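Local coordinates for protein nicotinate phosphoribosyltransferase (Saccharomyces cerevisiae, PDB 1VLP) that catalyses the ATP-dependent formation of nicotinate ribonucleotide from nicotinate and phosphoribosyl diphosphate, the first step of NAD synthesis from nicotinic acid, at residues E314-I319 / K355-L360; G278-D283 / D288-S293; A176-D181 / K346-S351; C267-F272 / D300-V305; I401-N406 / K418-E423. One frame throughout, in Å; residues are numbered along the deposited sequence.

Contact 1. Residues E314-I319 / K355-L360; sequences EYTKKI and KENGML
Thr316 and Asn357 meet on the buried side of this contact. The methyl CG2 of Thr316 lies 3.8 Å from CB of Asn357. CG2 of Thr316 stands opposite the backbone N (chi1 -60°), which turns the methyl to Asn357. OG1 is kept for other partners, the carbonyl of Pro312 and the hydroxyl of Tyr338. Deeper in, CG2 of Ile319 packs at 3.8 Å on CE of Met359, a selenomethionine. The Met359 chain bends at chi2 and chi3, and the two side chains cross at about a right angle. Both also rest on Ile336 of strand 335-338.

The outer side is looser. There CG of Lys317 passes OD1 of Asn357 at 3.8 Å. Lys317 NZ turns back to its own helix and forms a weakly bonded salt bridge with OE2 of Glu314, 3.1 Å away. The amide ND2 of Asn357 bonds to the carbonyl of Ala353. With alanine at Asn357, the Ala353 carbonyl would probably lose its side-chain donor and the Lys317 stem would be less covered. Helix 344-356 ends just before Asn357, in a Schellman motif with Gly358, at positive phi, as its C-prime residue. The arrangement joins neighbouring helices of an alpha/beta barrel over their parallel strands.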
# COMPACT_ATOMS: atom_id res chain seq x y z
N GLU A 314 9.11 -20.26 -2.66
CA GLU A 314 8.62 -21.13 -1.61
C GLU A 314 7.14 -20.87 -1.32
O GLU A 314 6.38 -21.84 -1.20
CB GLU A 314 9.51 -21.05 -0.35
CG GLU A 314 10.89 -21.76 -0.52
CD GLU A 314 10.77 -23.22 -1.02
OE1 GLU A 314 10.05 -24.05 -0.39
OE2 GLU A 314 11.38 -23.54 -2.07
N TYR A 315 6.75 -19.60 -1.23
CA TYR A 315 5.33 -19.23 -1.12
C TYR A 315 4.48 -19.84 -2.22
O TYR A 315 3.42 -20.41 -1.97
CB TYR A 315 5.17 -17.72 -1.11
CG TYR A 315 3.77 -17.28 -0.83
CD1 TYR A 315 3.30 -17.23 0.48
CD2 TYR A 315 2.92 -16.89 -1.84
CE1 TYR A 315 2.02 -16.77 0.74
CE2 TYR A 315 1.66 -16.44 -1.59
CZ TYR A 315 1.21 -16.37 -0.30
OH TYR A 315 -0.09 -15.95 -0.05
N THR A 316 4.94 -19.75 -3.44
CA THR A 316 4.19 -20.22 -4.59
C THR A 316 3.91 -21.73 -4.50
O THR A 316 2.80 -22.20 -4.75
CB THR A 316 4.98 -19.87 -5.89
OG1 THR A 316 5.16 -18.43 -5.99
CG2 THR A 316 4.28 -20.39 -7.21
N LYS A 317 4.93 -22.48 -4.11
CA LYS A 317 4.80 -23.91 -3.96
C LYS A 317 3.77 -24.24 -2.90
O LYS A 317 2.95 -25.12 -3.11
CB LYS A 317 6.16 -24.53 -3.65
CG LYS A 317 7.11 -24.49 -4.86
CD LYS A 317 8.31 -25.45 -4.73
CE LYS A 317 9.18 -25.16 -3.60
NZ LYS A 317 10.46 -25.98 -3.70
N LYS A 318 3.84 -23.52 -1.78
CA LYS A 318 2.98 -23.78 -0.61
C LYS A 318 1.51 -23.55 -0.98
O LYS A 318 0.61 -24.37 -0.64
CB LYS A 318 3.40 -22.90 0.57
CG LYS A 318 2.52 -23.04 1.81
CD LYS A 318 3.01 -22.15 2.97
CE LYS A 318 3.93 -22.91 3.89
NZ LYS A 318 4.47 -21.98 4.89
N ILE A 319 1.25 -22.41 -1.62
CA ILE A 319 -0.09 -22.02 -2.05
C ILE A 319 -0.66 -22.95 -3.12
O ILE A 319 -1.84 -23.33 -3.07
CB ILE A 319 -0.10 -20.54 -2.56
CG1 ILE A 319 0.10 -19.59 -1.39
CG2 ILE A 319 -1.36 -20.22 -3.29
CD1 ILE A 319 -0.95 -19.72 -0.28
N LYS A 355 3.83 -20.29 -13.20
CA LYS A 355 3.42 -21.17 -14.28
C LYS A 355 3.79 -22.64 -13.98
O LYS A 355 2.97 -23.57 -14.19
CB LYS A 355 4.04 -20.73 -15.59
CG LYS A 355 3.67 -21.65 -16.78
CD LYS A 355 4.09 -21.07 -18.17
CE LYS A 355 3.61 -22.00 -19.31
NZ LYS A 355 3.14 -21.25 -20.52
N GLU A 356 5.00 -22.83 -13.50
CA GLU A 356 5.52 -24.14 -13.10
C GLU A 356 4.62 -24.82 -12.08
O GLU A 356 4.40 -26.03 -12.14
CB GLU A 356 6.93 -24.01 -12.50
CG GLU A 356 7.60 -25.39 -12.22
CD GLU A 356 9.04 -25.26 -11.66
OE1 GLU A 356 9.94 -24.92 -12.48
OE2 GLU A 356 9.25 -25.51 -10.42
N ASN A 357 4.06 -24.02 -11.19
CA ASN A 357 3.26 -24.49 -10.07
C ASN A 357 1.76 -24.30 -10.26
O ASN A 357 0.98 -24.37 -9.29
CB ASN A 357 3.76 -23.79 -8.83
CG ASN A 357 5.09 -24.30 -8.40
OD1 ASN A 357 5.20 -25.43 -7.96
ND2 ASN A 357 6.14 -23.48 -8.57
N GLY A 358 1.33 -24.10 -11.51
CA GLY A 358 -0.09 -24.03 -11.83
C GLY A 358 -0.88 -22.89 -11.28
O GLY A 358 -2.04 -23.07 -10.90
N MSE A 359 -0.25 -21.72 -11.19
CA MSE A 359 -0.88 -20.53 -10.64
C MSE A 359 -0.85 -19.46 -11.71
O MSE A 359 0.12 -19.38 -12.47
CB MSE A 359 -0.13 -20.02 -9.40
CG MSE A 359 -0.09 -21.03 -8.27
SE MSE A 359 -1.87 -21.43 -7.47
CE MSE A 359 -2.35 -19.68 -6.91
N LEU A 360 -1.92 -18.66 -11.73
CA LEU A 360 -1.92 -17.41 -12.47
C LEU A 360 -1.16 -16.39 -11.62
O LEU A 360 -1.12 -16.52 -10.37
CB LEU A 360 -3.33 -16.91 -12.75
CG LEU A 360 -4.24 -17.89 -13.49
CD1 LEU A 360 -5.68 -17.42 -13.49
CD2 LEU A 360 -3.79 -18.08 -14.89

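Contact 2. Residues G278-D283 / D288-S293; sequences GLALTD and DDFLKS
The Phe290 ring carries the methyl CG2 of Thr282 over one face. This CH-pi contact measures 3.9 Å from CG2 to the ring centroid, 29° off the normal. Thr282 CA lies above the ring too, offset toward its rim. Obliquely placed are CB of Ala280, 3.6 Å from CZ of Phe290, and the carbonyl oxygen of Leu281. Beyond the two segments the ring also meets Phe294, and Asn261 and Met265 of helix 260-272. The CG of Phe290 stands opposite its backbone N (chi1 -176°), which sends the ring from helix 287-291 to the end of strand 279-281. At the root of the side chain, CB of Phe290 comes within 3.3 Å of the carbonyl oxygen of Thr282. A serine in place of Phe290 would probably open a gap beside Ala280 and take the aromatic face from the Thr282 methyl. The contact itself is apolar, and the Thr282 hydroxyl finds its partners in Tyr315 and Thr287.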
# COMPACT_ATOMS: atom_id res chain seq x y z
N GLY A 278 -11.71 -10.17 -3.46
CA GLY A 278 -10.42 -9.84 -4.04
C GLY A 278 -9.36 -10.88 -3.75
O GLY A 278 -9.60 -12.08 -3.78
N LEU A 279 -8.16 -10.40 -3.50
CA LEU A 279 -7.05 -11.25 -3.14
C LEU A 279 -6.84 -11.29 -1.64
O LEU A 279 -6.84 -10.26 -0.95
CB LEU A 279 -5.77 -10.78 -3.83
CG LEU A 279 -5.80 -10.71 -5.35
CD1 LEU A 279 -4.65 -9.82 -5.76
CD2 LEU A 279 -5.69 -12.08 -5.96
N ALA A 280 -6.60 -12.49 -1.12
CA ALA A 280 -6.37 -12.64 0.29
C ALA A 280 -4.90 -12.37 0.64
O ALA A 280 -4.01 -12.83 -0.01
CB ALA A 280 -6.77 -14.03 0.76
N LEU A 281 -4.67 -11.60 1.69
CA LEU A 281 -3.35 -11.38 2.26
C LEU A 281 -3.09 -12.37 3.41
O LEU A 281 -3.66 -12.27 4.48
CB LEU A 281 -3.28 -9.94 2.77
CG LEU A 281 -1.93 -9.32 3.06
CD1 LEU A 281 -0.92 -9.48 1.89
CD2 LEU A 281 -2.14 -7.86 3.41
N THR A 282 -2.22 -13.35 3.16
CA THR A 282 -2.13 -14.53 4.02
C THR A 282 -1.08 -14.50 5.12
O THR A 282 -1.12 -15.34 6.03
CB THR A 282 -1.87 -15.80 3.15
OG1 THR A 282 -0.56 -15.74 2.61
CG2 THR A 282 -2.84 -15.87 1.96
N ASP A 283 -0.09 -13.58 5.02
CA ASP A 283 1.14 -13.66 5.83
C ASP A 283 1.14 -12.86 7.15
O ASP A 283 2.09 -12.96 7.93
CB ASP A 283 2.36 -13.24 5.02
CG ASP A 283 2.33 -11.77 4.60
OD1 ASP A 283 1.29 -11.33 4.04
OD2 ASP A 283 3.34 -11.05 4.79
N ASP A 288 0.66 -20.18 7.32
CA ASP A 288 0.11 -21.39 7.92
C ASP A 288 -1.18 -21.19 8.75
O ASP A 288 -2.15 -22.00 8.65
CB ASP A 288 1.19 -22.05 8.78
CG ASP A 288 2.32 -22.64 7.97
OD1 ASP A 288 2.17 -22.82 6.75
OD2 ASP A 288 3.39 -22.93 8.57
N ASP A 289 -1.22 -20.14 9.57
CA ASP A 289 -2.40 -19.87 10.37
C ASP A 289 -3.58 -19.54 9.44
O ASP A 289 -4.71 -20.02 9.65
CB ASP A 289 -2.19 -18.71 11.33
CG ASP A 289 -3.42 -18.46 12.15
OD1 ASP A 289 -3.65 -19.31 13.01
OD2 ASP A 289 -4.15 -17.47 11.90
N PHE A 290 -3.29 -18.69 8.45
CA PHE A 290 -4.27 -18.28 7.45
C PHE A 290 -4.88 -19.49 6.75
O PHE A 290 -6.11 -19.62 6.63
CB PHE A 290 -3.70 -17.33 6.41
CG PHE A 290 -4.73 -16.84 5.45
CD1 PHE A 290 -5.54 -15.76 5.75
CD2 PHE A 290 -4.95 -17.51 4.27
CE1 PHE A 290 -6.51 -15.36 4.89
CE2 PHE A 290 -5.96 -17.10 3.41
CZ PHE A 290 -6.71 -16.05 3.71
N LEU A 291 -4.02 -20.39 6.31
CA LEU A 291 -4.47 -21.60 5.57
C LEU A 291 -5.41 -22.54 6.36
O LEU A 291 -6.30 -23.19 5.77
CB LEU A 291 -3.26 -22.33 5.02
CG LEU A 291 -2.56 -21.60 3.85
CD1 LEU A 291 -1.43 -22.44 3.34
CD2 LEU A 291 -3.49 -21.14 2.68
N LYS A 292 -5.33 -22.57 7.69
CA LYS A 292 -6.24 -23.41 8.45
C LYS A 292 -7.72 -23.11 8.20
O LYS A 292 -8.53 -24.00 8.31
CB LYS A 292 -6.04 -23.27 9.97
CG LYS A 292 -4.73 -23.73 10.51
CD LYS A 292 -4.65 -23.35 12.01
CE LYS A 292 -3.46 -24.05 12.70
NZ LYS A 292 -3.56 -23.95 14.20
N SER A 293 -8.06 -21.85 7.89
CA SER A 293 -9.46 -21.46 7.66
C SER A 293 -9.76 -21.22 6.21
O SER A 293 -10.89 -20.81 5.88
CB SER A 293 -9.86 -20.19 8.47
OG SER A 293 -9.00 -19.09 8.26

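Contact 3. Residues A176-D181 / K346-S351; sequences AETLFD and KAITYS
Thr178 comes first along 176-181 to touch the other helix. Its methyl CG2 lies 4.0 Å from CD1 of Ile348, and the two side chains cross at about a right angle. The chi1 of -58° puts the Thr178 hydroxyl beside its backbone N, where OG1 bonds to the carbonyl of Lys174 one turn back. The methyl is the branch that faces Ile348. This is the less buried edge of the contact.

The next residue, Leu179, is buried. Its CB does not head straight for 346-351, but the end of the chain comes nearer. CD2 reaches to 4.0 Å from CB of Ala347. Here helix 168-181 packs against helix 344-356, one of the helices flanking the parallel strands of the alpha/beta barrel. Strand 360-365 lies beneath both partners, with Leu179 on Ile365 and Ala347 on Phe363. The small Ala347 points toward 176-181, and the backbones are nearest at Leu179 and Ile348, whose CA atoms are 7.5 Å apart.

Phe180, one residue on, faces the other way, to Ala210 and Val211 of helix 197-213, and makes no contact with 346-351.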
# COMPACT_ATOMS: atom_id res chain seq x y z
N ALA A 176 8.01 -1.19 -18.79
CA ALA A 176 6.70 -1.64 -19.20
C ALA A 176 6.79 -2.53 -20.46
O ALA A 176 6.16 -3.57 -20.52
CB ALA A 176 5.81 -0.48 -19.40
N GLU A 177 7.60 -2.13 -21.41
CA GLU A 177 7.71 -2.88 -22.65
C GLU A 177 8.30 -4.24 -22.41
O GLU A 177 7.86 -5.19 -23.01
CB GLU A 177 8.51 -2.09 -23.67
CG GLU A 177 7.74 -0.83 -24.13
CD GLU A 177 8.36 -0.11 -25.30
OE1 GLU A 177 9.46 -0.51 -25.74
OE2 GLU A 177 7.69 0.85 -25.80
N THR A 178 9.28 -4.34 -21.52
CA THR A 178 9.82 -5.66 -21.19
C THR A 178 8.77 -6.55 -20.55
O THR A 178 8.63 -7.75 -20.88
CB THR A 178 11.06 -5.53 -20.32
OG1 THR A 178 12.03 -4.74 -21.01
CG2 THR A 178 11.68 -6.90 -19.99
N LEU A 179 8.03 -5.98 -19.61
CA LEU A 179 6.98 -6.70 -18.93
C LEU A 179 5.96 -7.24 -19.95
O LEU A 179 5.66 -8.41 -19.95
CB LEU A 179 6.37 -5.80 -17.87
CG LEU A 179 7.24 -5.50 -16.64
CD1 LEU A 179 6.72 -4.25 -15.85
CD2 LEU A 179 7.37 -6.69 -15.74
N PHE A 180 5.48 -6.37 -20.83
CA PHE A 180 4.50 -6.75 -21.83
C PHE A 180 5.03 -7.83 -22.78
O PHE A 180 4.33 -8.78 -23.09
CB PHE A 180 4.06 -5.53 -22.62
CG PHE A 180 3.31 -4.49 -21.84
CD1 PHE A 180 2.44 -4.79 -20.78
CD2 PHE A 180 3.47 -3.17 -22.20
CE1 PHE A 180 1.76 -3.78 -20.14
CE2 PHE A 180 2.82 -2.18 -21.55
CZ PHE A 180 1.97 -2.48 -20.54
N ASP A 181 6.30 -7.73 -23.19
CA ASP A 181 6.90 -8.82 -24.01
C ASP A 181 6.93 -10.17 -23.36
O ASP A 181 6.96 -11.19 -24.04
CB ASP A 181 8.34 -8.52 -24.35
CG ASP A 181 8.49 -7.31 -25.17
OD1 ASP A 181 7.52 -6.86 -25.81
OD2 ASP A 181 9.62 -6.81 -25.16
N LYS A 346 12.77 -9.69 -11.40
CA LYS A 346 12.05 -10.51 -10.38
C LYS A 346 10.64 -10.90 -10.85
O LYS A 346 10.27 -12.07 -10.77
CB LYS A 346 11.95 -9.79 -9.05
CG LYS A 346 13.26 -9.72 -8.25
CD LYS A 346 12.98 -8.81 -7.08
CE LYS A 346 14.10 -8.69 -6.08
NZ LYS A 346 13.61 -7.86 -4.94
N ALA A 347 9.88 -9.95 -11.37
CA ALA A 347 8.54 -10.25 -11.92
C ALA A 347 8.61 -11.40 -12.94
O ALA A 347 7.85 -12.38 -12.89
CB ALA A 347 7.92 -9.01 -12.55
N ILE A 348 9.56 -11.32 -13.86
CA ILE A 348 9.72 -12.39 -14.85
C ILE A 348 10.04 -13.76 -14.22
O ILE A 348 9.42 -14.80 -14.52
CB ILE A 348 10.76 -11.97 -15.92
CG1 ILE A 348 10.19 -10.82 -16.73
CG2 ILE A 348 11.08 -13.10 -16.89
CD1 ILE A 348 11.22 -10.15 -17.63
N THR A 349 11.02 -13.77 -13.33
CA THR A 349 11.36 -14.97 -12.59
C THR A 349 10.17 -15.59 -11.85
O THR A 349 9.98 -16.82 -11.87
CB THR A 349 12.44 -14.67 -11.56
OG1 THR A 349 13.59 -14.19 -12.26
CG2 THR A 349 12.81 -15.94 -10.78
N TYR A 350 9.43 -14.76 -11.13
CA TYR A 350 8.27 -15.22 -10.36
C TYR A 350 7.12 -15.65 -11.29
O TYR A 350 6.38 -16.63 -10.97
CB TYR A 350 7.81 -14.14 -9.35
CG TYR A 350 8.87 -13.70 -8.38
CD1 TYR A 350 9.98 -14.52 -8.10
CD2 TYR A 350 8.75 -12.50 -7.70
CE1 TYR A 350 10.99 -14.11 -7.22
CE2 TYR A 350 9.75 -12.07 -6.82
CZ TYR A 350 10.85 -12.89 -6.59
OH TYR A 350 11.82 -12.51 -5.70
N SER A 351 6.99 -15.01 -12.44
CA SER A 351 6.00 -15.45 -13.40
C SER A 351 6.25 -16.90 -13.88
O SER A 351 5.34 -17.68 -14.05
CB SER A 351 5.94 -14.50 -14.59
OG SER A 351 7.01 -14.71 -15.50

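Contact 4. Residues C267-F272 / D300-V305; sequences CWINTF and DAYVGV
Two neighbouring elements of the alpha/beta barrel meet where Trp268 and Ile269 of helix 260-272 face Ala301 and Tyr302. Ala301 ends helix 298-301, and Tyr302 follows it, ahead of strand 304-307. The hydroxyl OH of Tyr302 approaches the Trp268 indole obliquely, 3.9 Å from CD1, and is also near CB of Trp268. The two side chains cross at about a right angle. Trp268 has CG anti to the backbone N (chi1 -167°), which brings the indole against the Tyr302 hydroxyl. Trp268 NE1 makes a weak hydrogen bond to the carbonyl of Ala277. One face of the indole carries CE2 of Phe272 from the next turn, and the Trp268 and Trp246 rings meet edge-to-face.

Ile269 reaches over with CD1 alone. This methyl sits 4.1 Å from CE2 of Tyr302 and 4.4 Å from CB of Ala301. Trp268 lies about 7 Å, side chain to side chain, from both Tyr27 and Thr241, which by similarity bind nicotinate. Across the segments, contact is by carbon surfaces and one phenol oxygen against the indole, with neither charge nor hydrogen bond to fix the pairing.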
# COMPACT_ATOMS: atom_id res chain seq x y z
N CYS A 267 -15.75 -10.40 7.96
CA CYS A 267 -16.14 -9.05 7.97
C CYS A 267 -15.96 -8.41 6.60
O CYS A 267 -16.78 -7.63 6.15
CB CYS A 267 -15.30 -8.25 8.96
SG CYS A 267 -15.83 -8.34 10.62
N TRP A 268 -14.85 -8.75 5.94
CA TRP A 268 -14.57 -8.18 4.63
C TRP A 268 -15.68 -8.61 3.67
O TRP A 268 -16.24 -7.80 2.96
CB TRP A 268 -13.18 -8.64 4.14
CG TRP A 268 -12.63 -7.89 2.95
CD1 TRP A 268 -12.59 -8.30 1.66
CD2 TRP A 268 -11.99 -6.60 2.97
NE1 TRP A 268 -11.95 -7.38 0.88
CE2 TRP A 268 -11.59 -6.31 1.65
CE3 TRP A 268 -11.72 -5.66 3.98
CZ2 TRP A 268 -10.93 -5.13 1.30
CZ3 TRP A 268 -11.06 -4.47 3.63
CH2 TRP A 268 -10.68 -4.23 2.31
N ILE A 269 -16.01 -9.89 3.70
CA ILE A 269 -16.99 -10.46 2.76
C ILE A 269 -18.39 -9.91 3.03
O ILE A 269 -19.12 -9.59 2.09
CB ILE A 269 -16.98 -12.00 2.84
CG1 ILE A 269 -15.76 -12.56 2.14
CG2 ILE A 269 -18.21 -12.62 2.15
CD1 ILE A 269 -15.44 -13.99 2.48
N ASN A 270 -18.76 -9.83 4.30
CA ASN A 270 -20.04 -9.28 4.69
C ASN A 270 -20.16 -7.80 4.30
O ASN A 270 -21.25 -7.35 3.96
CB ASN A 270 -20.32 -9.56 6.19
CG ASN A 270 -20.49 -11.07 6.51
OD1 ASN A 270 -20.82 -11.90 5.64
ND2 ASN A 270 -20.25 -11.42 7.76
N THR A 271 -19.04 -7.07 4.22
CA THR A 271 -19.05 -5.68 3.79
C THR A 271 -19.17 -5.43 2.27
O THR A 271 -19.95 -4.59 1.82
CB THR A 271 -17.80 -4.94 4.31
OG1 THR A 271 -17.75 -5.12 5.73
CG2 THR A 271 -17.82 -3.44 3.95
N PHE A 272 -18.40 -6.16 1.48
CA PHE A 272 -18.32 -5.89 0.06
C PHE A 272 -19.00 -6.92 -0.83
O PHE A 272 -19.18 -6.69 -2.02
CB PHE A 272 -16.86 -5.80 -0.33
CG PHE A 272 -16.14 -4.66 0.35
CD1 PHE A 272 -16.64 -3.35 0.27
CD2 PHE A 272 -14.97 -4.88 1.08
CE1 PHE A 272 -15.96 -2.29 0.90
CE2 PHE A 272 -14.31 -3.84 1.72
CZ PHE A 272 -14.79 -2.53 1.62
N ASP A 300 -13.30 -20.09 -2.29
CA ASP A 300 -14.02 -19.84 -3.53
C ASP A 300 -14.28 -18.34 -3.82
O ASP A 300 -14.18 -17.93 -4.99
CB ASP A 300 -15.31 -20.65 -3.51
CG ASP A 300 -15.03 -22.14 -3.50
OD1 ASP A 300 -14.05 -22.58 -4.17
OD2 ASP A 300 -15.78 -22.84 -2.80
N ALA A 301 -14.51 -17.55 -2.77
CA ALA A 301 -14.82 -16.12 -2.91
C ALA A 301 -13.61 -15.28 -3.36
O ALA A 301 -13.66 -14.51 -4.35
CB ALA A 301 -15.38 -15.57 -1.59
N TYR A 302 -12.53 -15.39 -2.60
CA TYR A 302 -11.25 -14.77 -3.00
C TYR A 302 -10.78 -15.37 -4.29
O TYR A 302 -10.85 -16.55 -4.47
CB TYR A 302 -10.18 -14.97 -1.92
CG TYR A 302 -10.46 -14.15 -0.69
CD1 TYR A 302 -10.01 -12.84 -0.58
CD2 TYR A 302 -11.18 -14.68 0.36
CE1 TYR A 302 -10.31 -12.08 0.53
CE2 TYR A 302 -11.45 -13.92 1.50
CZ TYR A 302 -11.01 -12.63 1.57
OH TYR A 302 -11.27 -11.85 2.68
N VAL A 303 -10.22 -14.54 -5.15
CA VAL A 303 -9.80 -15.01 -6.46
C VAL A 303 -8.34 -15.42 -6.47
O VAL A 303 -7.83 -15.86 -7.50
CB VAL A 303 -10.02 -13.95 -7.55
CG1 VAL A 303 -11.55 -13.69 -7.73
CG2 VAL A 303 -9.25 -12.70 -7.25
N GLY A 304 -7.71 -15.27 -5.32
CA GLY A 304 -6.34 -15.61 -5.13
C GLY A 304 -5.79 -14.99 -3.87
O GLY A 304 -6.53 -14.59 -2.95
N VAL A 305 -4.46 -14.94 -3.84
CA VAL A 305 -3.71 -14.53 -2.68
C VAL A 305 -2.68 -13.49 -3.11
O VAL A 305 -2.24 -13.48 -4.27
CB VAL A 305 -2.96 -15.68 -1.97
CG1 VAL A 305 -3.94 -16.66 -1.26
CG2 VAL A 305 -2.02 -16.41 -2.94

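Contact 5. Residues I401-N406 / K418-E423; sequences IKISDN and KRVKEE
Ile401 and Val420 meet tip to tip where the loop after strand 398-399 is covered by helix 414-423, the last helix of the modelled chain. It is a loop-on-helix contact with an apolar centre, away from the nicotinate site inferred by similarity.

Ile401 can be followed outward. Its CB points toward the helix. The CG2 branch lies beside the backbone N. The CG1 branch sits between the backbone N and the carbonyl carbon (chi1 63°) and carries CD1 forward. That terminal methyl does the touching: it is 3.6 Å from CG2 of Val420 and also meets CB and CG1 of Val420. The Ile401 side chain also touches Thr416 and Val417 earlier on the helix.

Ile403, two residues on, reaches the same valine from a different angle. Its CD1 lies 3.7 Å from CG1 of Val420, so CG1 of Val420 meets both isoleucines, while CG2 meets Ile401. The same CD1 of Ile403 also meets the aliphatic stem of Lys421, 4.2 Å from its CG. Lys421 NZ bonds to the side-chain oxygen of Asn410.

Past Ile403 the loop turns sharply at Ser404, in an ST turn. Ser404 OG accepts from the backbone N of Asn406 at 3.0 Å. The same OG lies 2.7 Å from the carbonyl O of Ile403, in its plane on a lone pair, and Lys409 O is a second possible acceptor.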
# COMPACT_ATOMS: atom_id res chain seq x y z
N ILE A 401 0.37 -5.96 15.93
CA ILE A 401 1.61 -6.66 15.51
C ILE A 401 1.45 -7.37 14.20
O ILE A 401 0.33 -7.64 13.77
CB ILE A 401 2.07 -7.72 16.55
CG1 ILE A 401 1.01 -8.85 16.72
CG2 ILE A 401 2.37 -7.05 17.87
CD1 ILE A 401 1.55 -10.16 17.08
N LYS A 402 2.59 -7.68 13.58
CA LYS A 402 2.65 -8.45 12.36
C LYS A 402 3.76 -9.48 12.49
O LYS A 402 4.90 -9.16 12.92
CB LYS A 402 2.93 -7.56 11.15
CG LYS A 402 2.95 -8.36 9.88
CD LYS A 402 2.83 -7.50 8.66
CE LYS A 402 4.00 -6.63 8.50
NZ LYS A 402 4.14 -6.31 7.05
N ILE A 403 3.45 -10.72 12.11
CA ILE A 403 4.42 -11.79 12.20
C ILE A 403 5.16 -11.87 10.87
O ILE A 403 6.40 -11.88 10.85
CB ILE A 403 3.77 -13.14 12.61
CG1 ILE A 403 3.30 -13.06 14.06
CG2 ILE A 403 4.77 -14.28 12.43
CD1 ILE A 403 2.40 -14.14 14.46
N SER A 404 4.40 -11.87 9.77
CA SER A 404 4.92 -12.05 8.39
C SER A 404 5.38 -13.49 8.20
O SER A 404 5.31 -14.29 9.10
CB SER A 404 6.05 -11.08 8.01
OG SER A 404 7.32 -11.64 8.28
N ASP A 405 5.80 -13.80 6.97
CA ASP A 405 6.35 -15.13 6.61
C ASP A 405 7.89 -15.16 6.70
O ASP A 405 8.49 -16.22 6.57
CB ASP A 405 5.89 -15.51 5.19
CG ASP A 405 4.49 -16.17 5.16
OD1 ASP A 405 3.99 -16.57 6.21
OD2 ASP A 405 3.95 -16.31 4.05
N ASN A 406 8.50 -14.01 6.96
CA ASN A 406 9.94 -13.93 7.29
C ASN A 406 9.94 -14.04 8.81
O ASN A 406 9.86 -13.02 9.50
CB ASN A 406 10.50 -12.60 6.78
CG ASN A 406 12.01 -12.58 6.67
OD1 ASN A 406 12.73 -13.19 7.45
ND2 ASN A 406 12.50 -11.85 5.67
N LYS A 418 5.72 -12.70 20.76
CA LYS A 418 5.94 -13.98 21.42
C LYS A 418 4.68 -14.73 21.85
O LYS A 418 4.58 -15.94 21.59
CB LYS A 418 6.84 -13.77 22.64
CG LYS A 418 7.06 -15.03 23.44
CD LYS A 418 8.17 -14.86 24.44
CE LYS A 418 8.03 -15.89 25.53
NZ LYS A 418 9.29 -16.00 26.28
N ARG A 419 3.78 -14.04 22.55
CA ARG A 419 2.51 -14.59 23.04
C ARG A 419 1.66 -15.13 21.88
O ARG A 419 1.06 -16.18 21.99
CB ARG A 419 1.63 -13.50 23.67
CG ARG A 419 1.97 -12.96 25.05
CD ARG A 419 0.79 -12.13 25.66
NE ARG A 419 0.04 -11.25 24.73
CZ ARG A 419 -1.08 -11.58 24.07
NH1 ARG A 419 -1.59 -12.79 24.19
NH2 ARG A 419 -1.69 -10.71 23.29
N VAL A 420 1.61 -14.36 20.79
CA VAL A 420 0.81 -14.70 19.59
C VAL A 420 1.39 -15.92 18.87
O VAL A 420 0.66 -16.84 18.51
CB VAL A 420 0.63 -13.49 18.60
CG1 VAL A 420 -0.01 -13.91 17.28
CG2 VAL A 420 -0.20 -12.41 19.22
N LYS A 421 2.71 -15.95 18.68
CA LYS A 421 3.34 -17.13 18.07
C LYS A 421 3.01 -18.42 18.82
O LYS A 421 2.80 -19.49 18.21
CB LYS A 421 4.84 -16.95 17.99
CG LYS A 421 5.29 -16.06 16.89
CD LYS A 421 6.74 -15.69 17.11
CE LYS A 421 7.39 -15.09 15.94
NZ LYS A 421 8.80 -14.75 16.35
N GLU A 422 2.90 -18.30 20.15
CA GLU A 422 2.53 -19.43 21.01
C GLU A 422 1.07 -19.80 20.79
O GLU A 422 0.79 -20.97 20.50
CB GLU A 422 2.79 -19.06 22.47
CG GLU A 422 4.29 -18.91 22.77
CD GLU A 422 4.61 -18.39 24.18
OE1 GLU A 422 3.68 -18.06 24.97
OE2 GLU A 422 5.83 -18.30 24.49
N GLU A 423 0.17 -18.81 20.87
CA GLU A 423 -1.28 -19.01 20.68
C GLU A 423 -1.61 -19.62 19.31
O GLU A 423 -2.52 -20.45 19.21
CB GLU A 423 -2.06 -17.73 20.93
CG GLU A 423 -2.06 -17.24 22.39
CD GLU A 423 -2.54 -15.80 22.57
OE1 GLU A 423 -3.09 -15.20 21.60
OE2 GLU A 423 -2.36 -15.26 23.70

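How the contacts relate
Contacts 2 and 4 share the edge of the parallel sheet. Their centres are 11 Å apart, and Ala280 N bonds to Gly304 O at 2.8 Å between neighbouring strands 279-281 and 304-307. Contact 1 joins contact 2 through the Tyr315 OH to Thr282 OG1 bond (2.7 Å) and the Lys318 to Asp288 salt bridge. It shares helix 344-356 with contact 3, their centres about 17 Å apart. Contact 5 touches contacts 1 and 2 through Asp405, which packs on Tyr315 and Asp283. Contact 2 comes nearest the probable nicotinate site: the Leu281 side chain is about 4 Å from that of Arg306 and about 5 Å from that of Thr241.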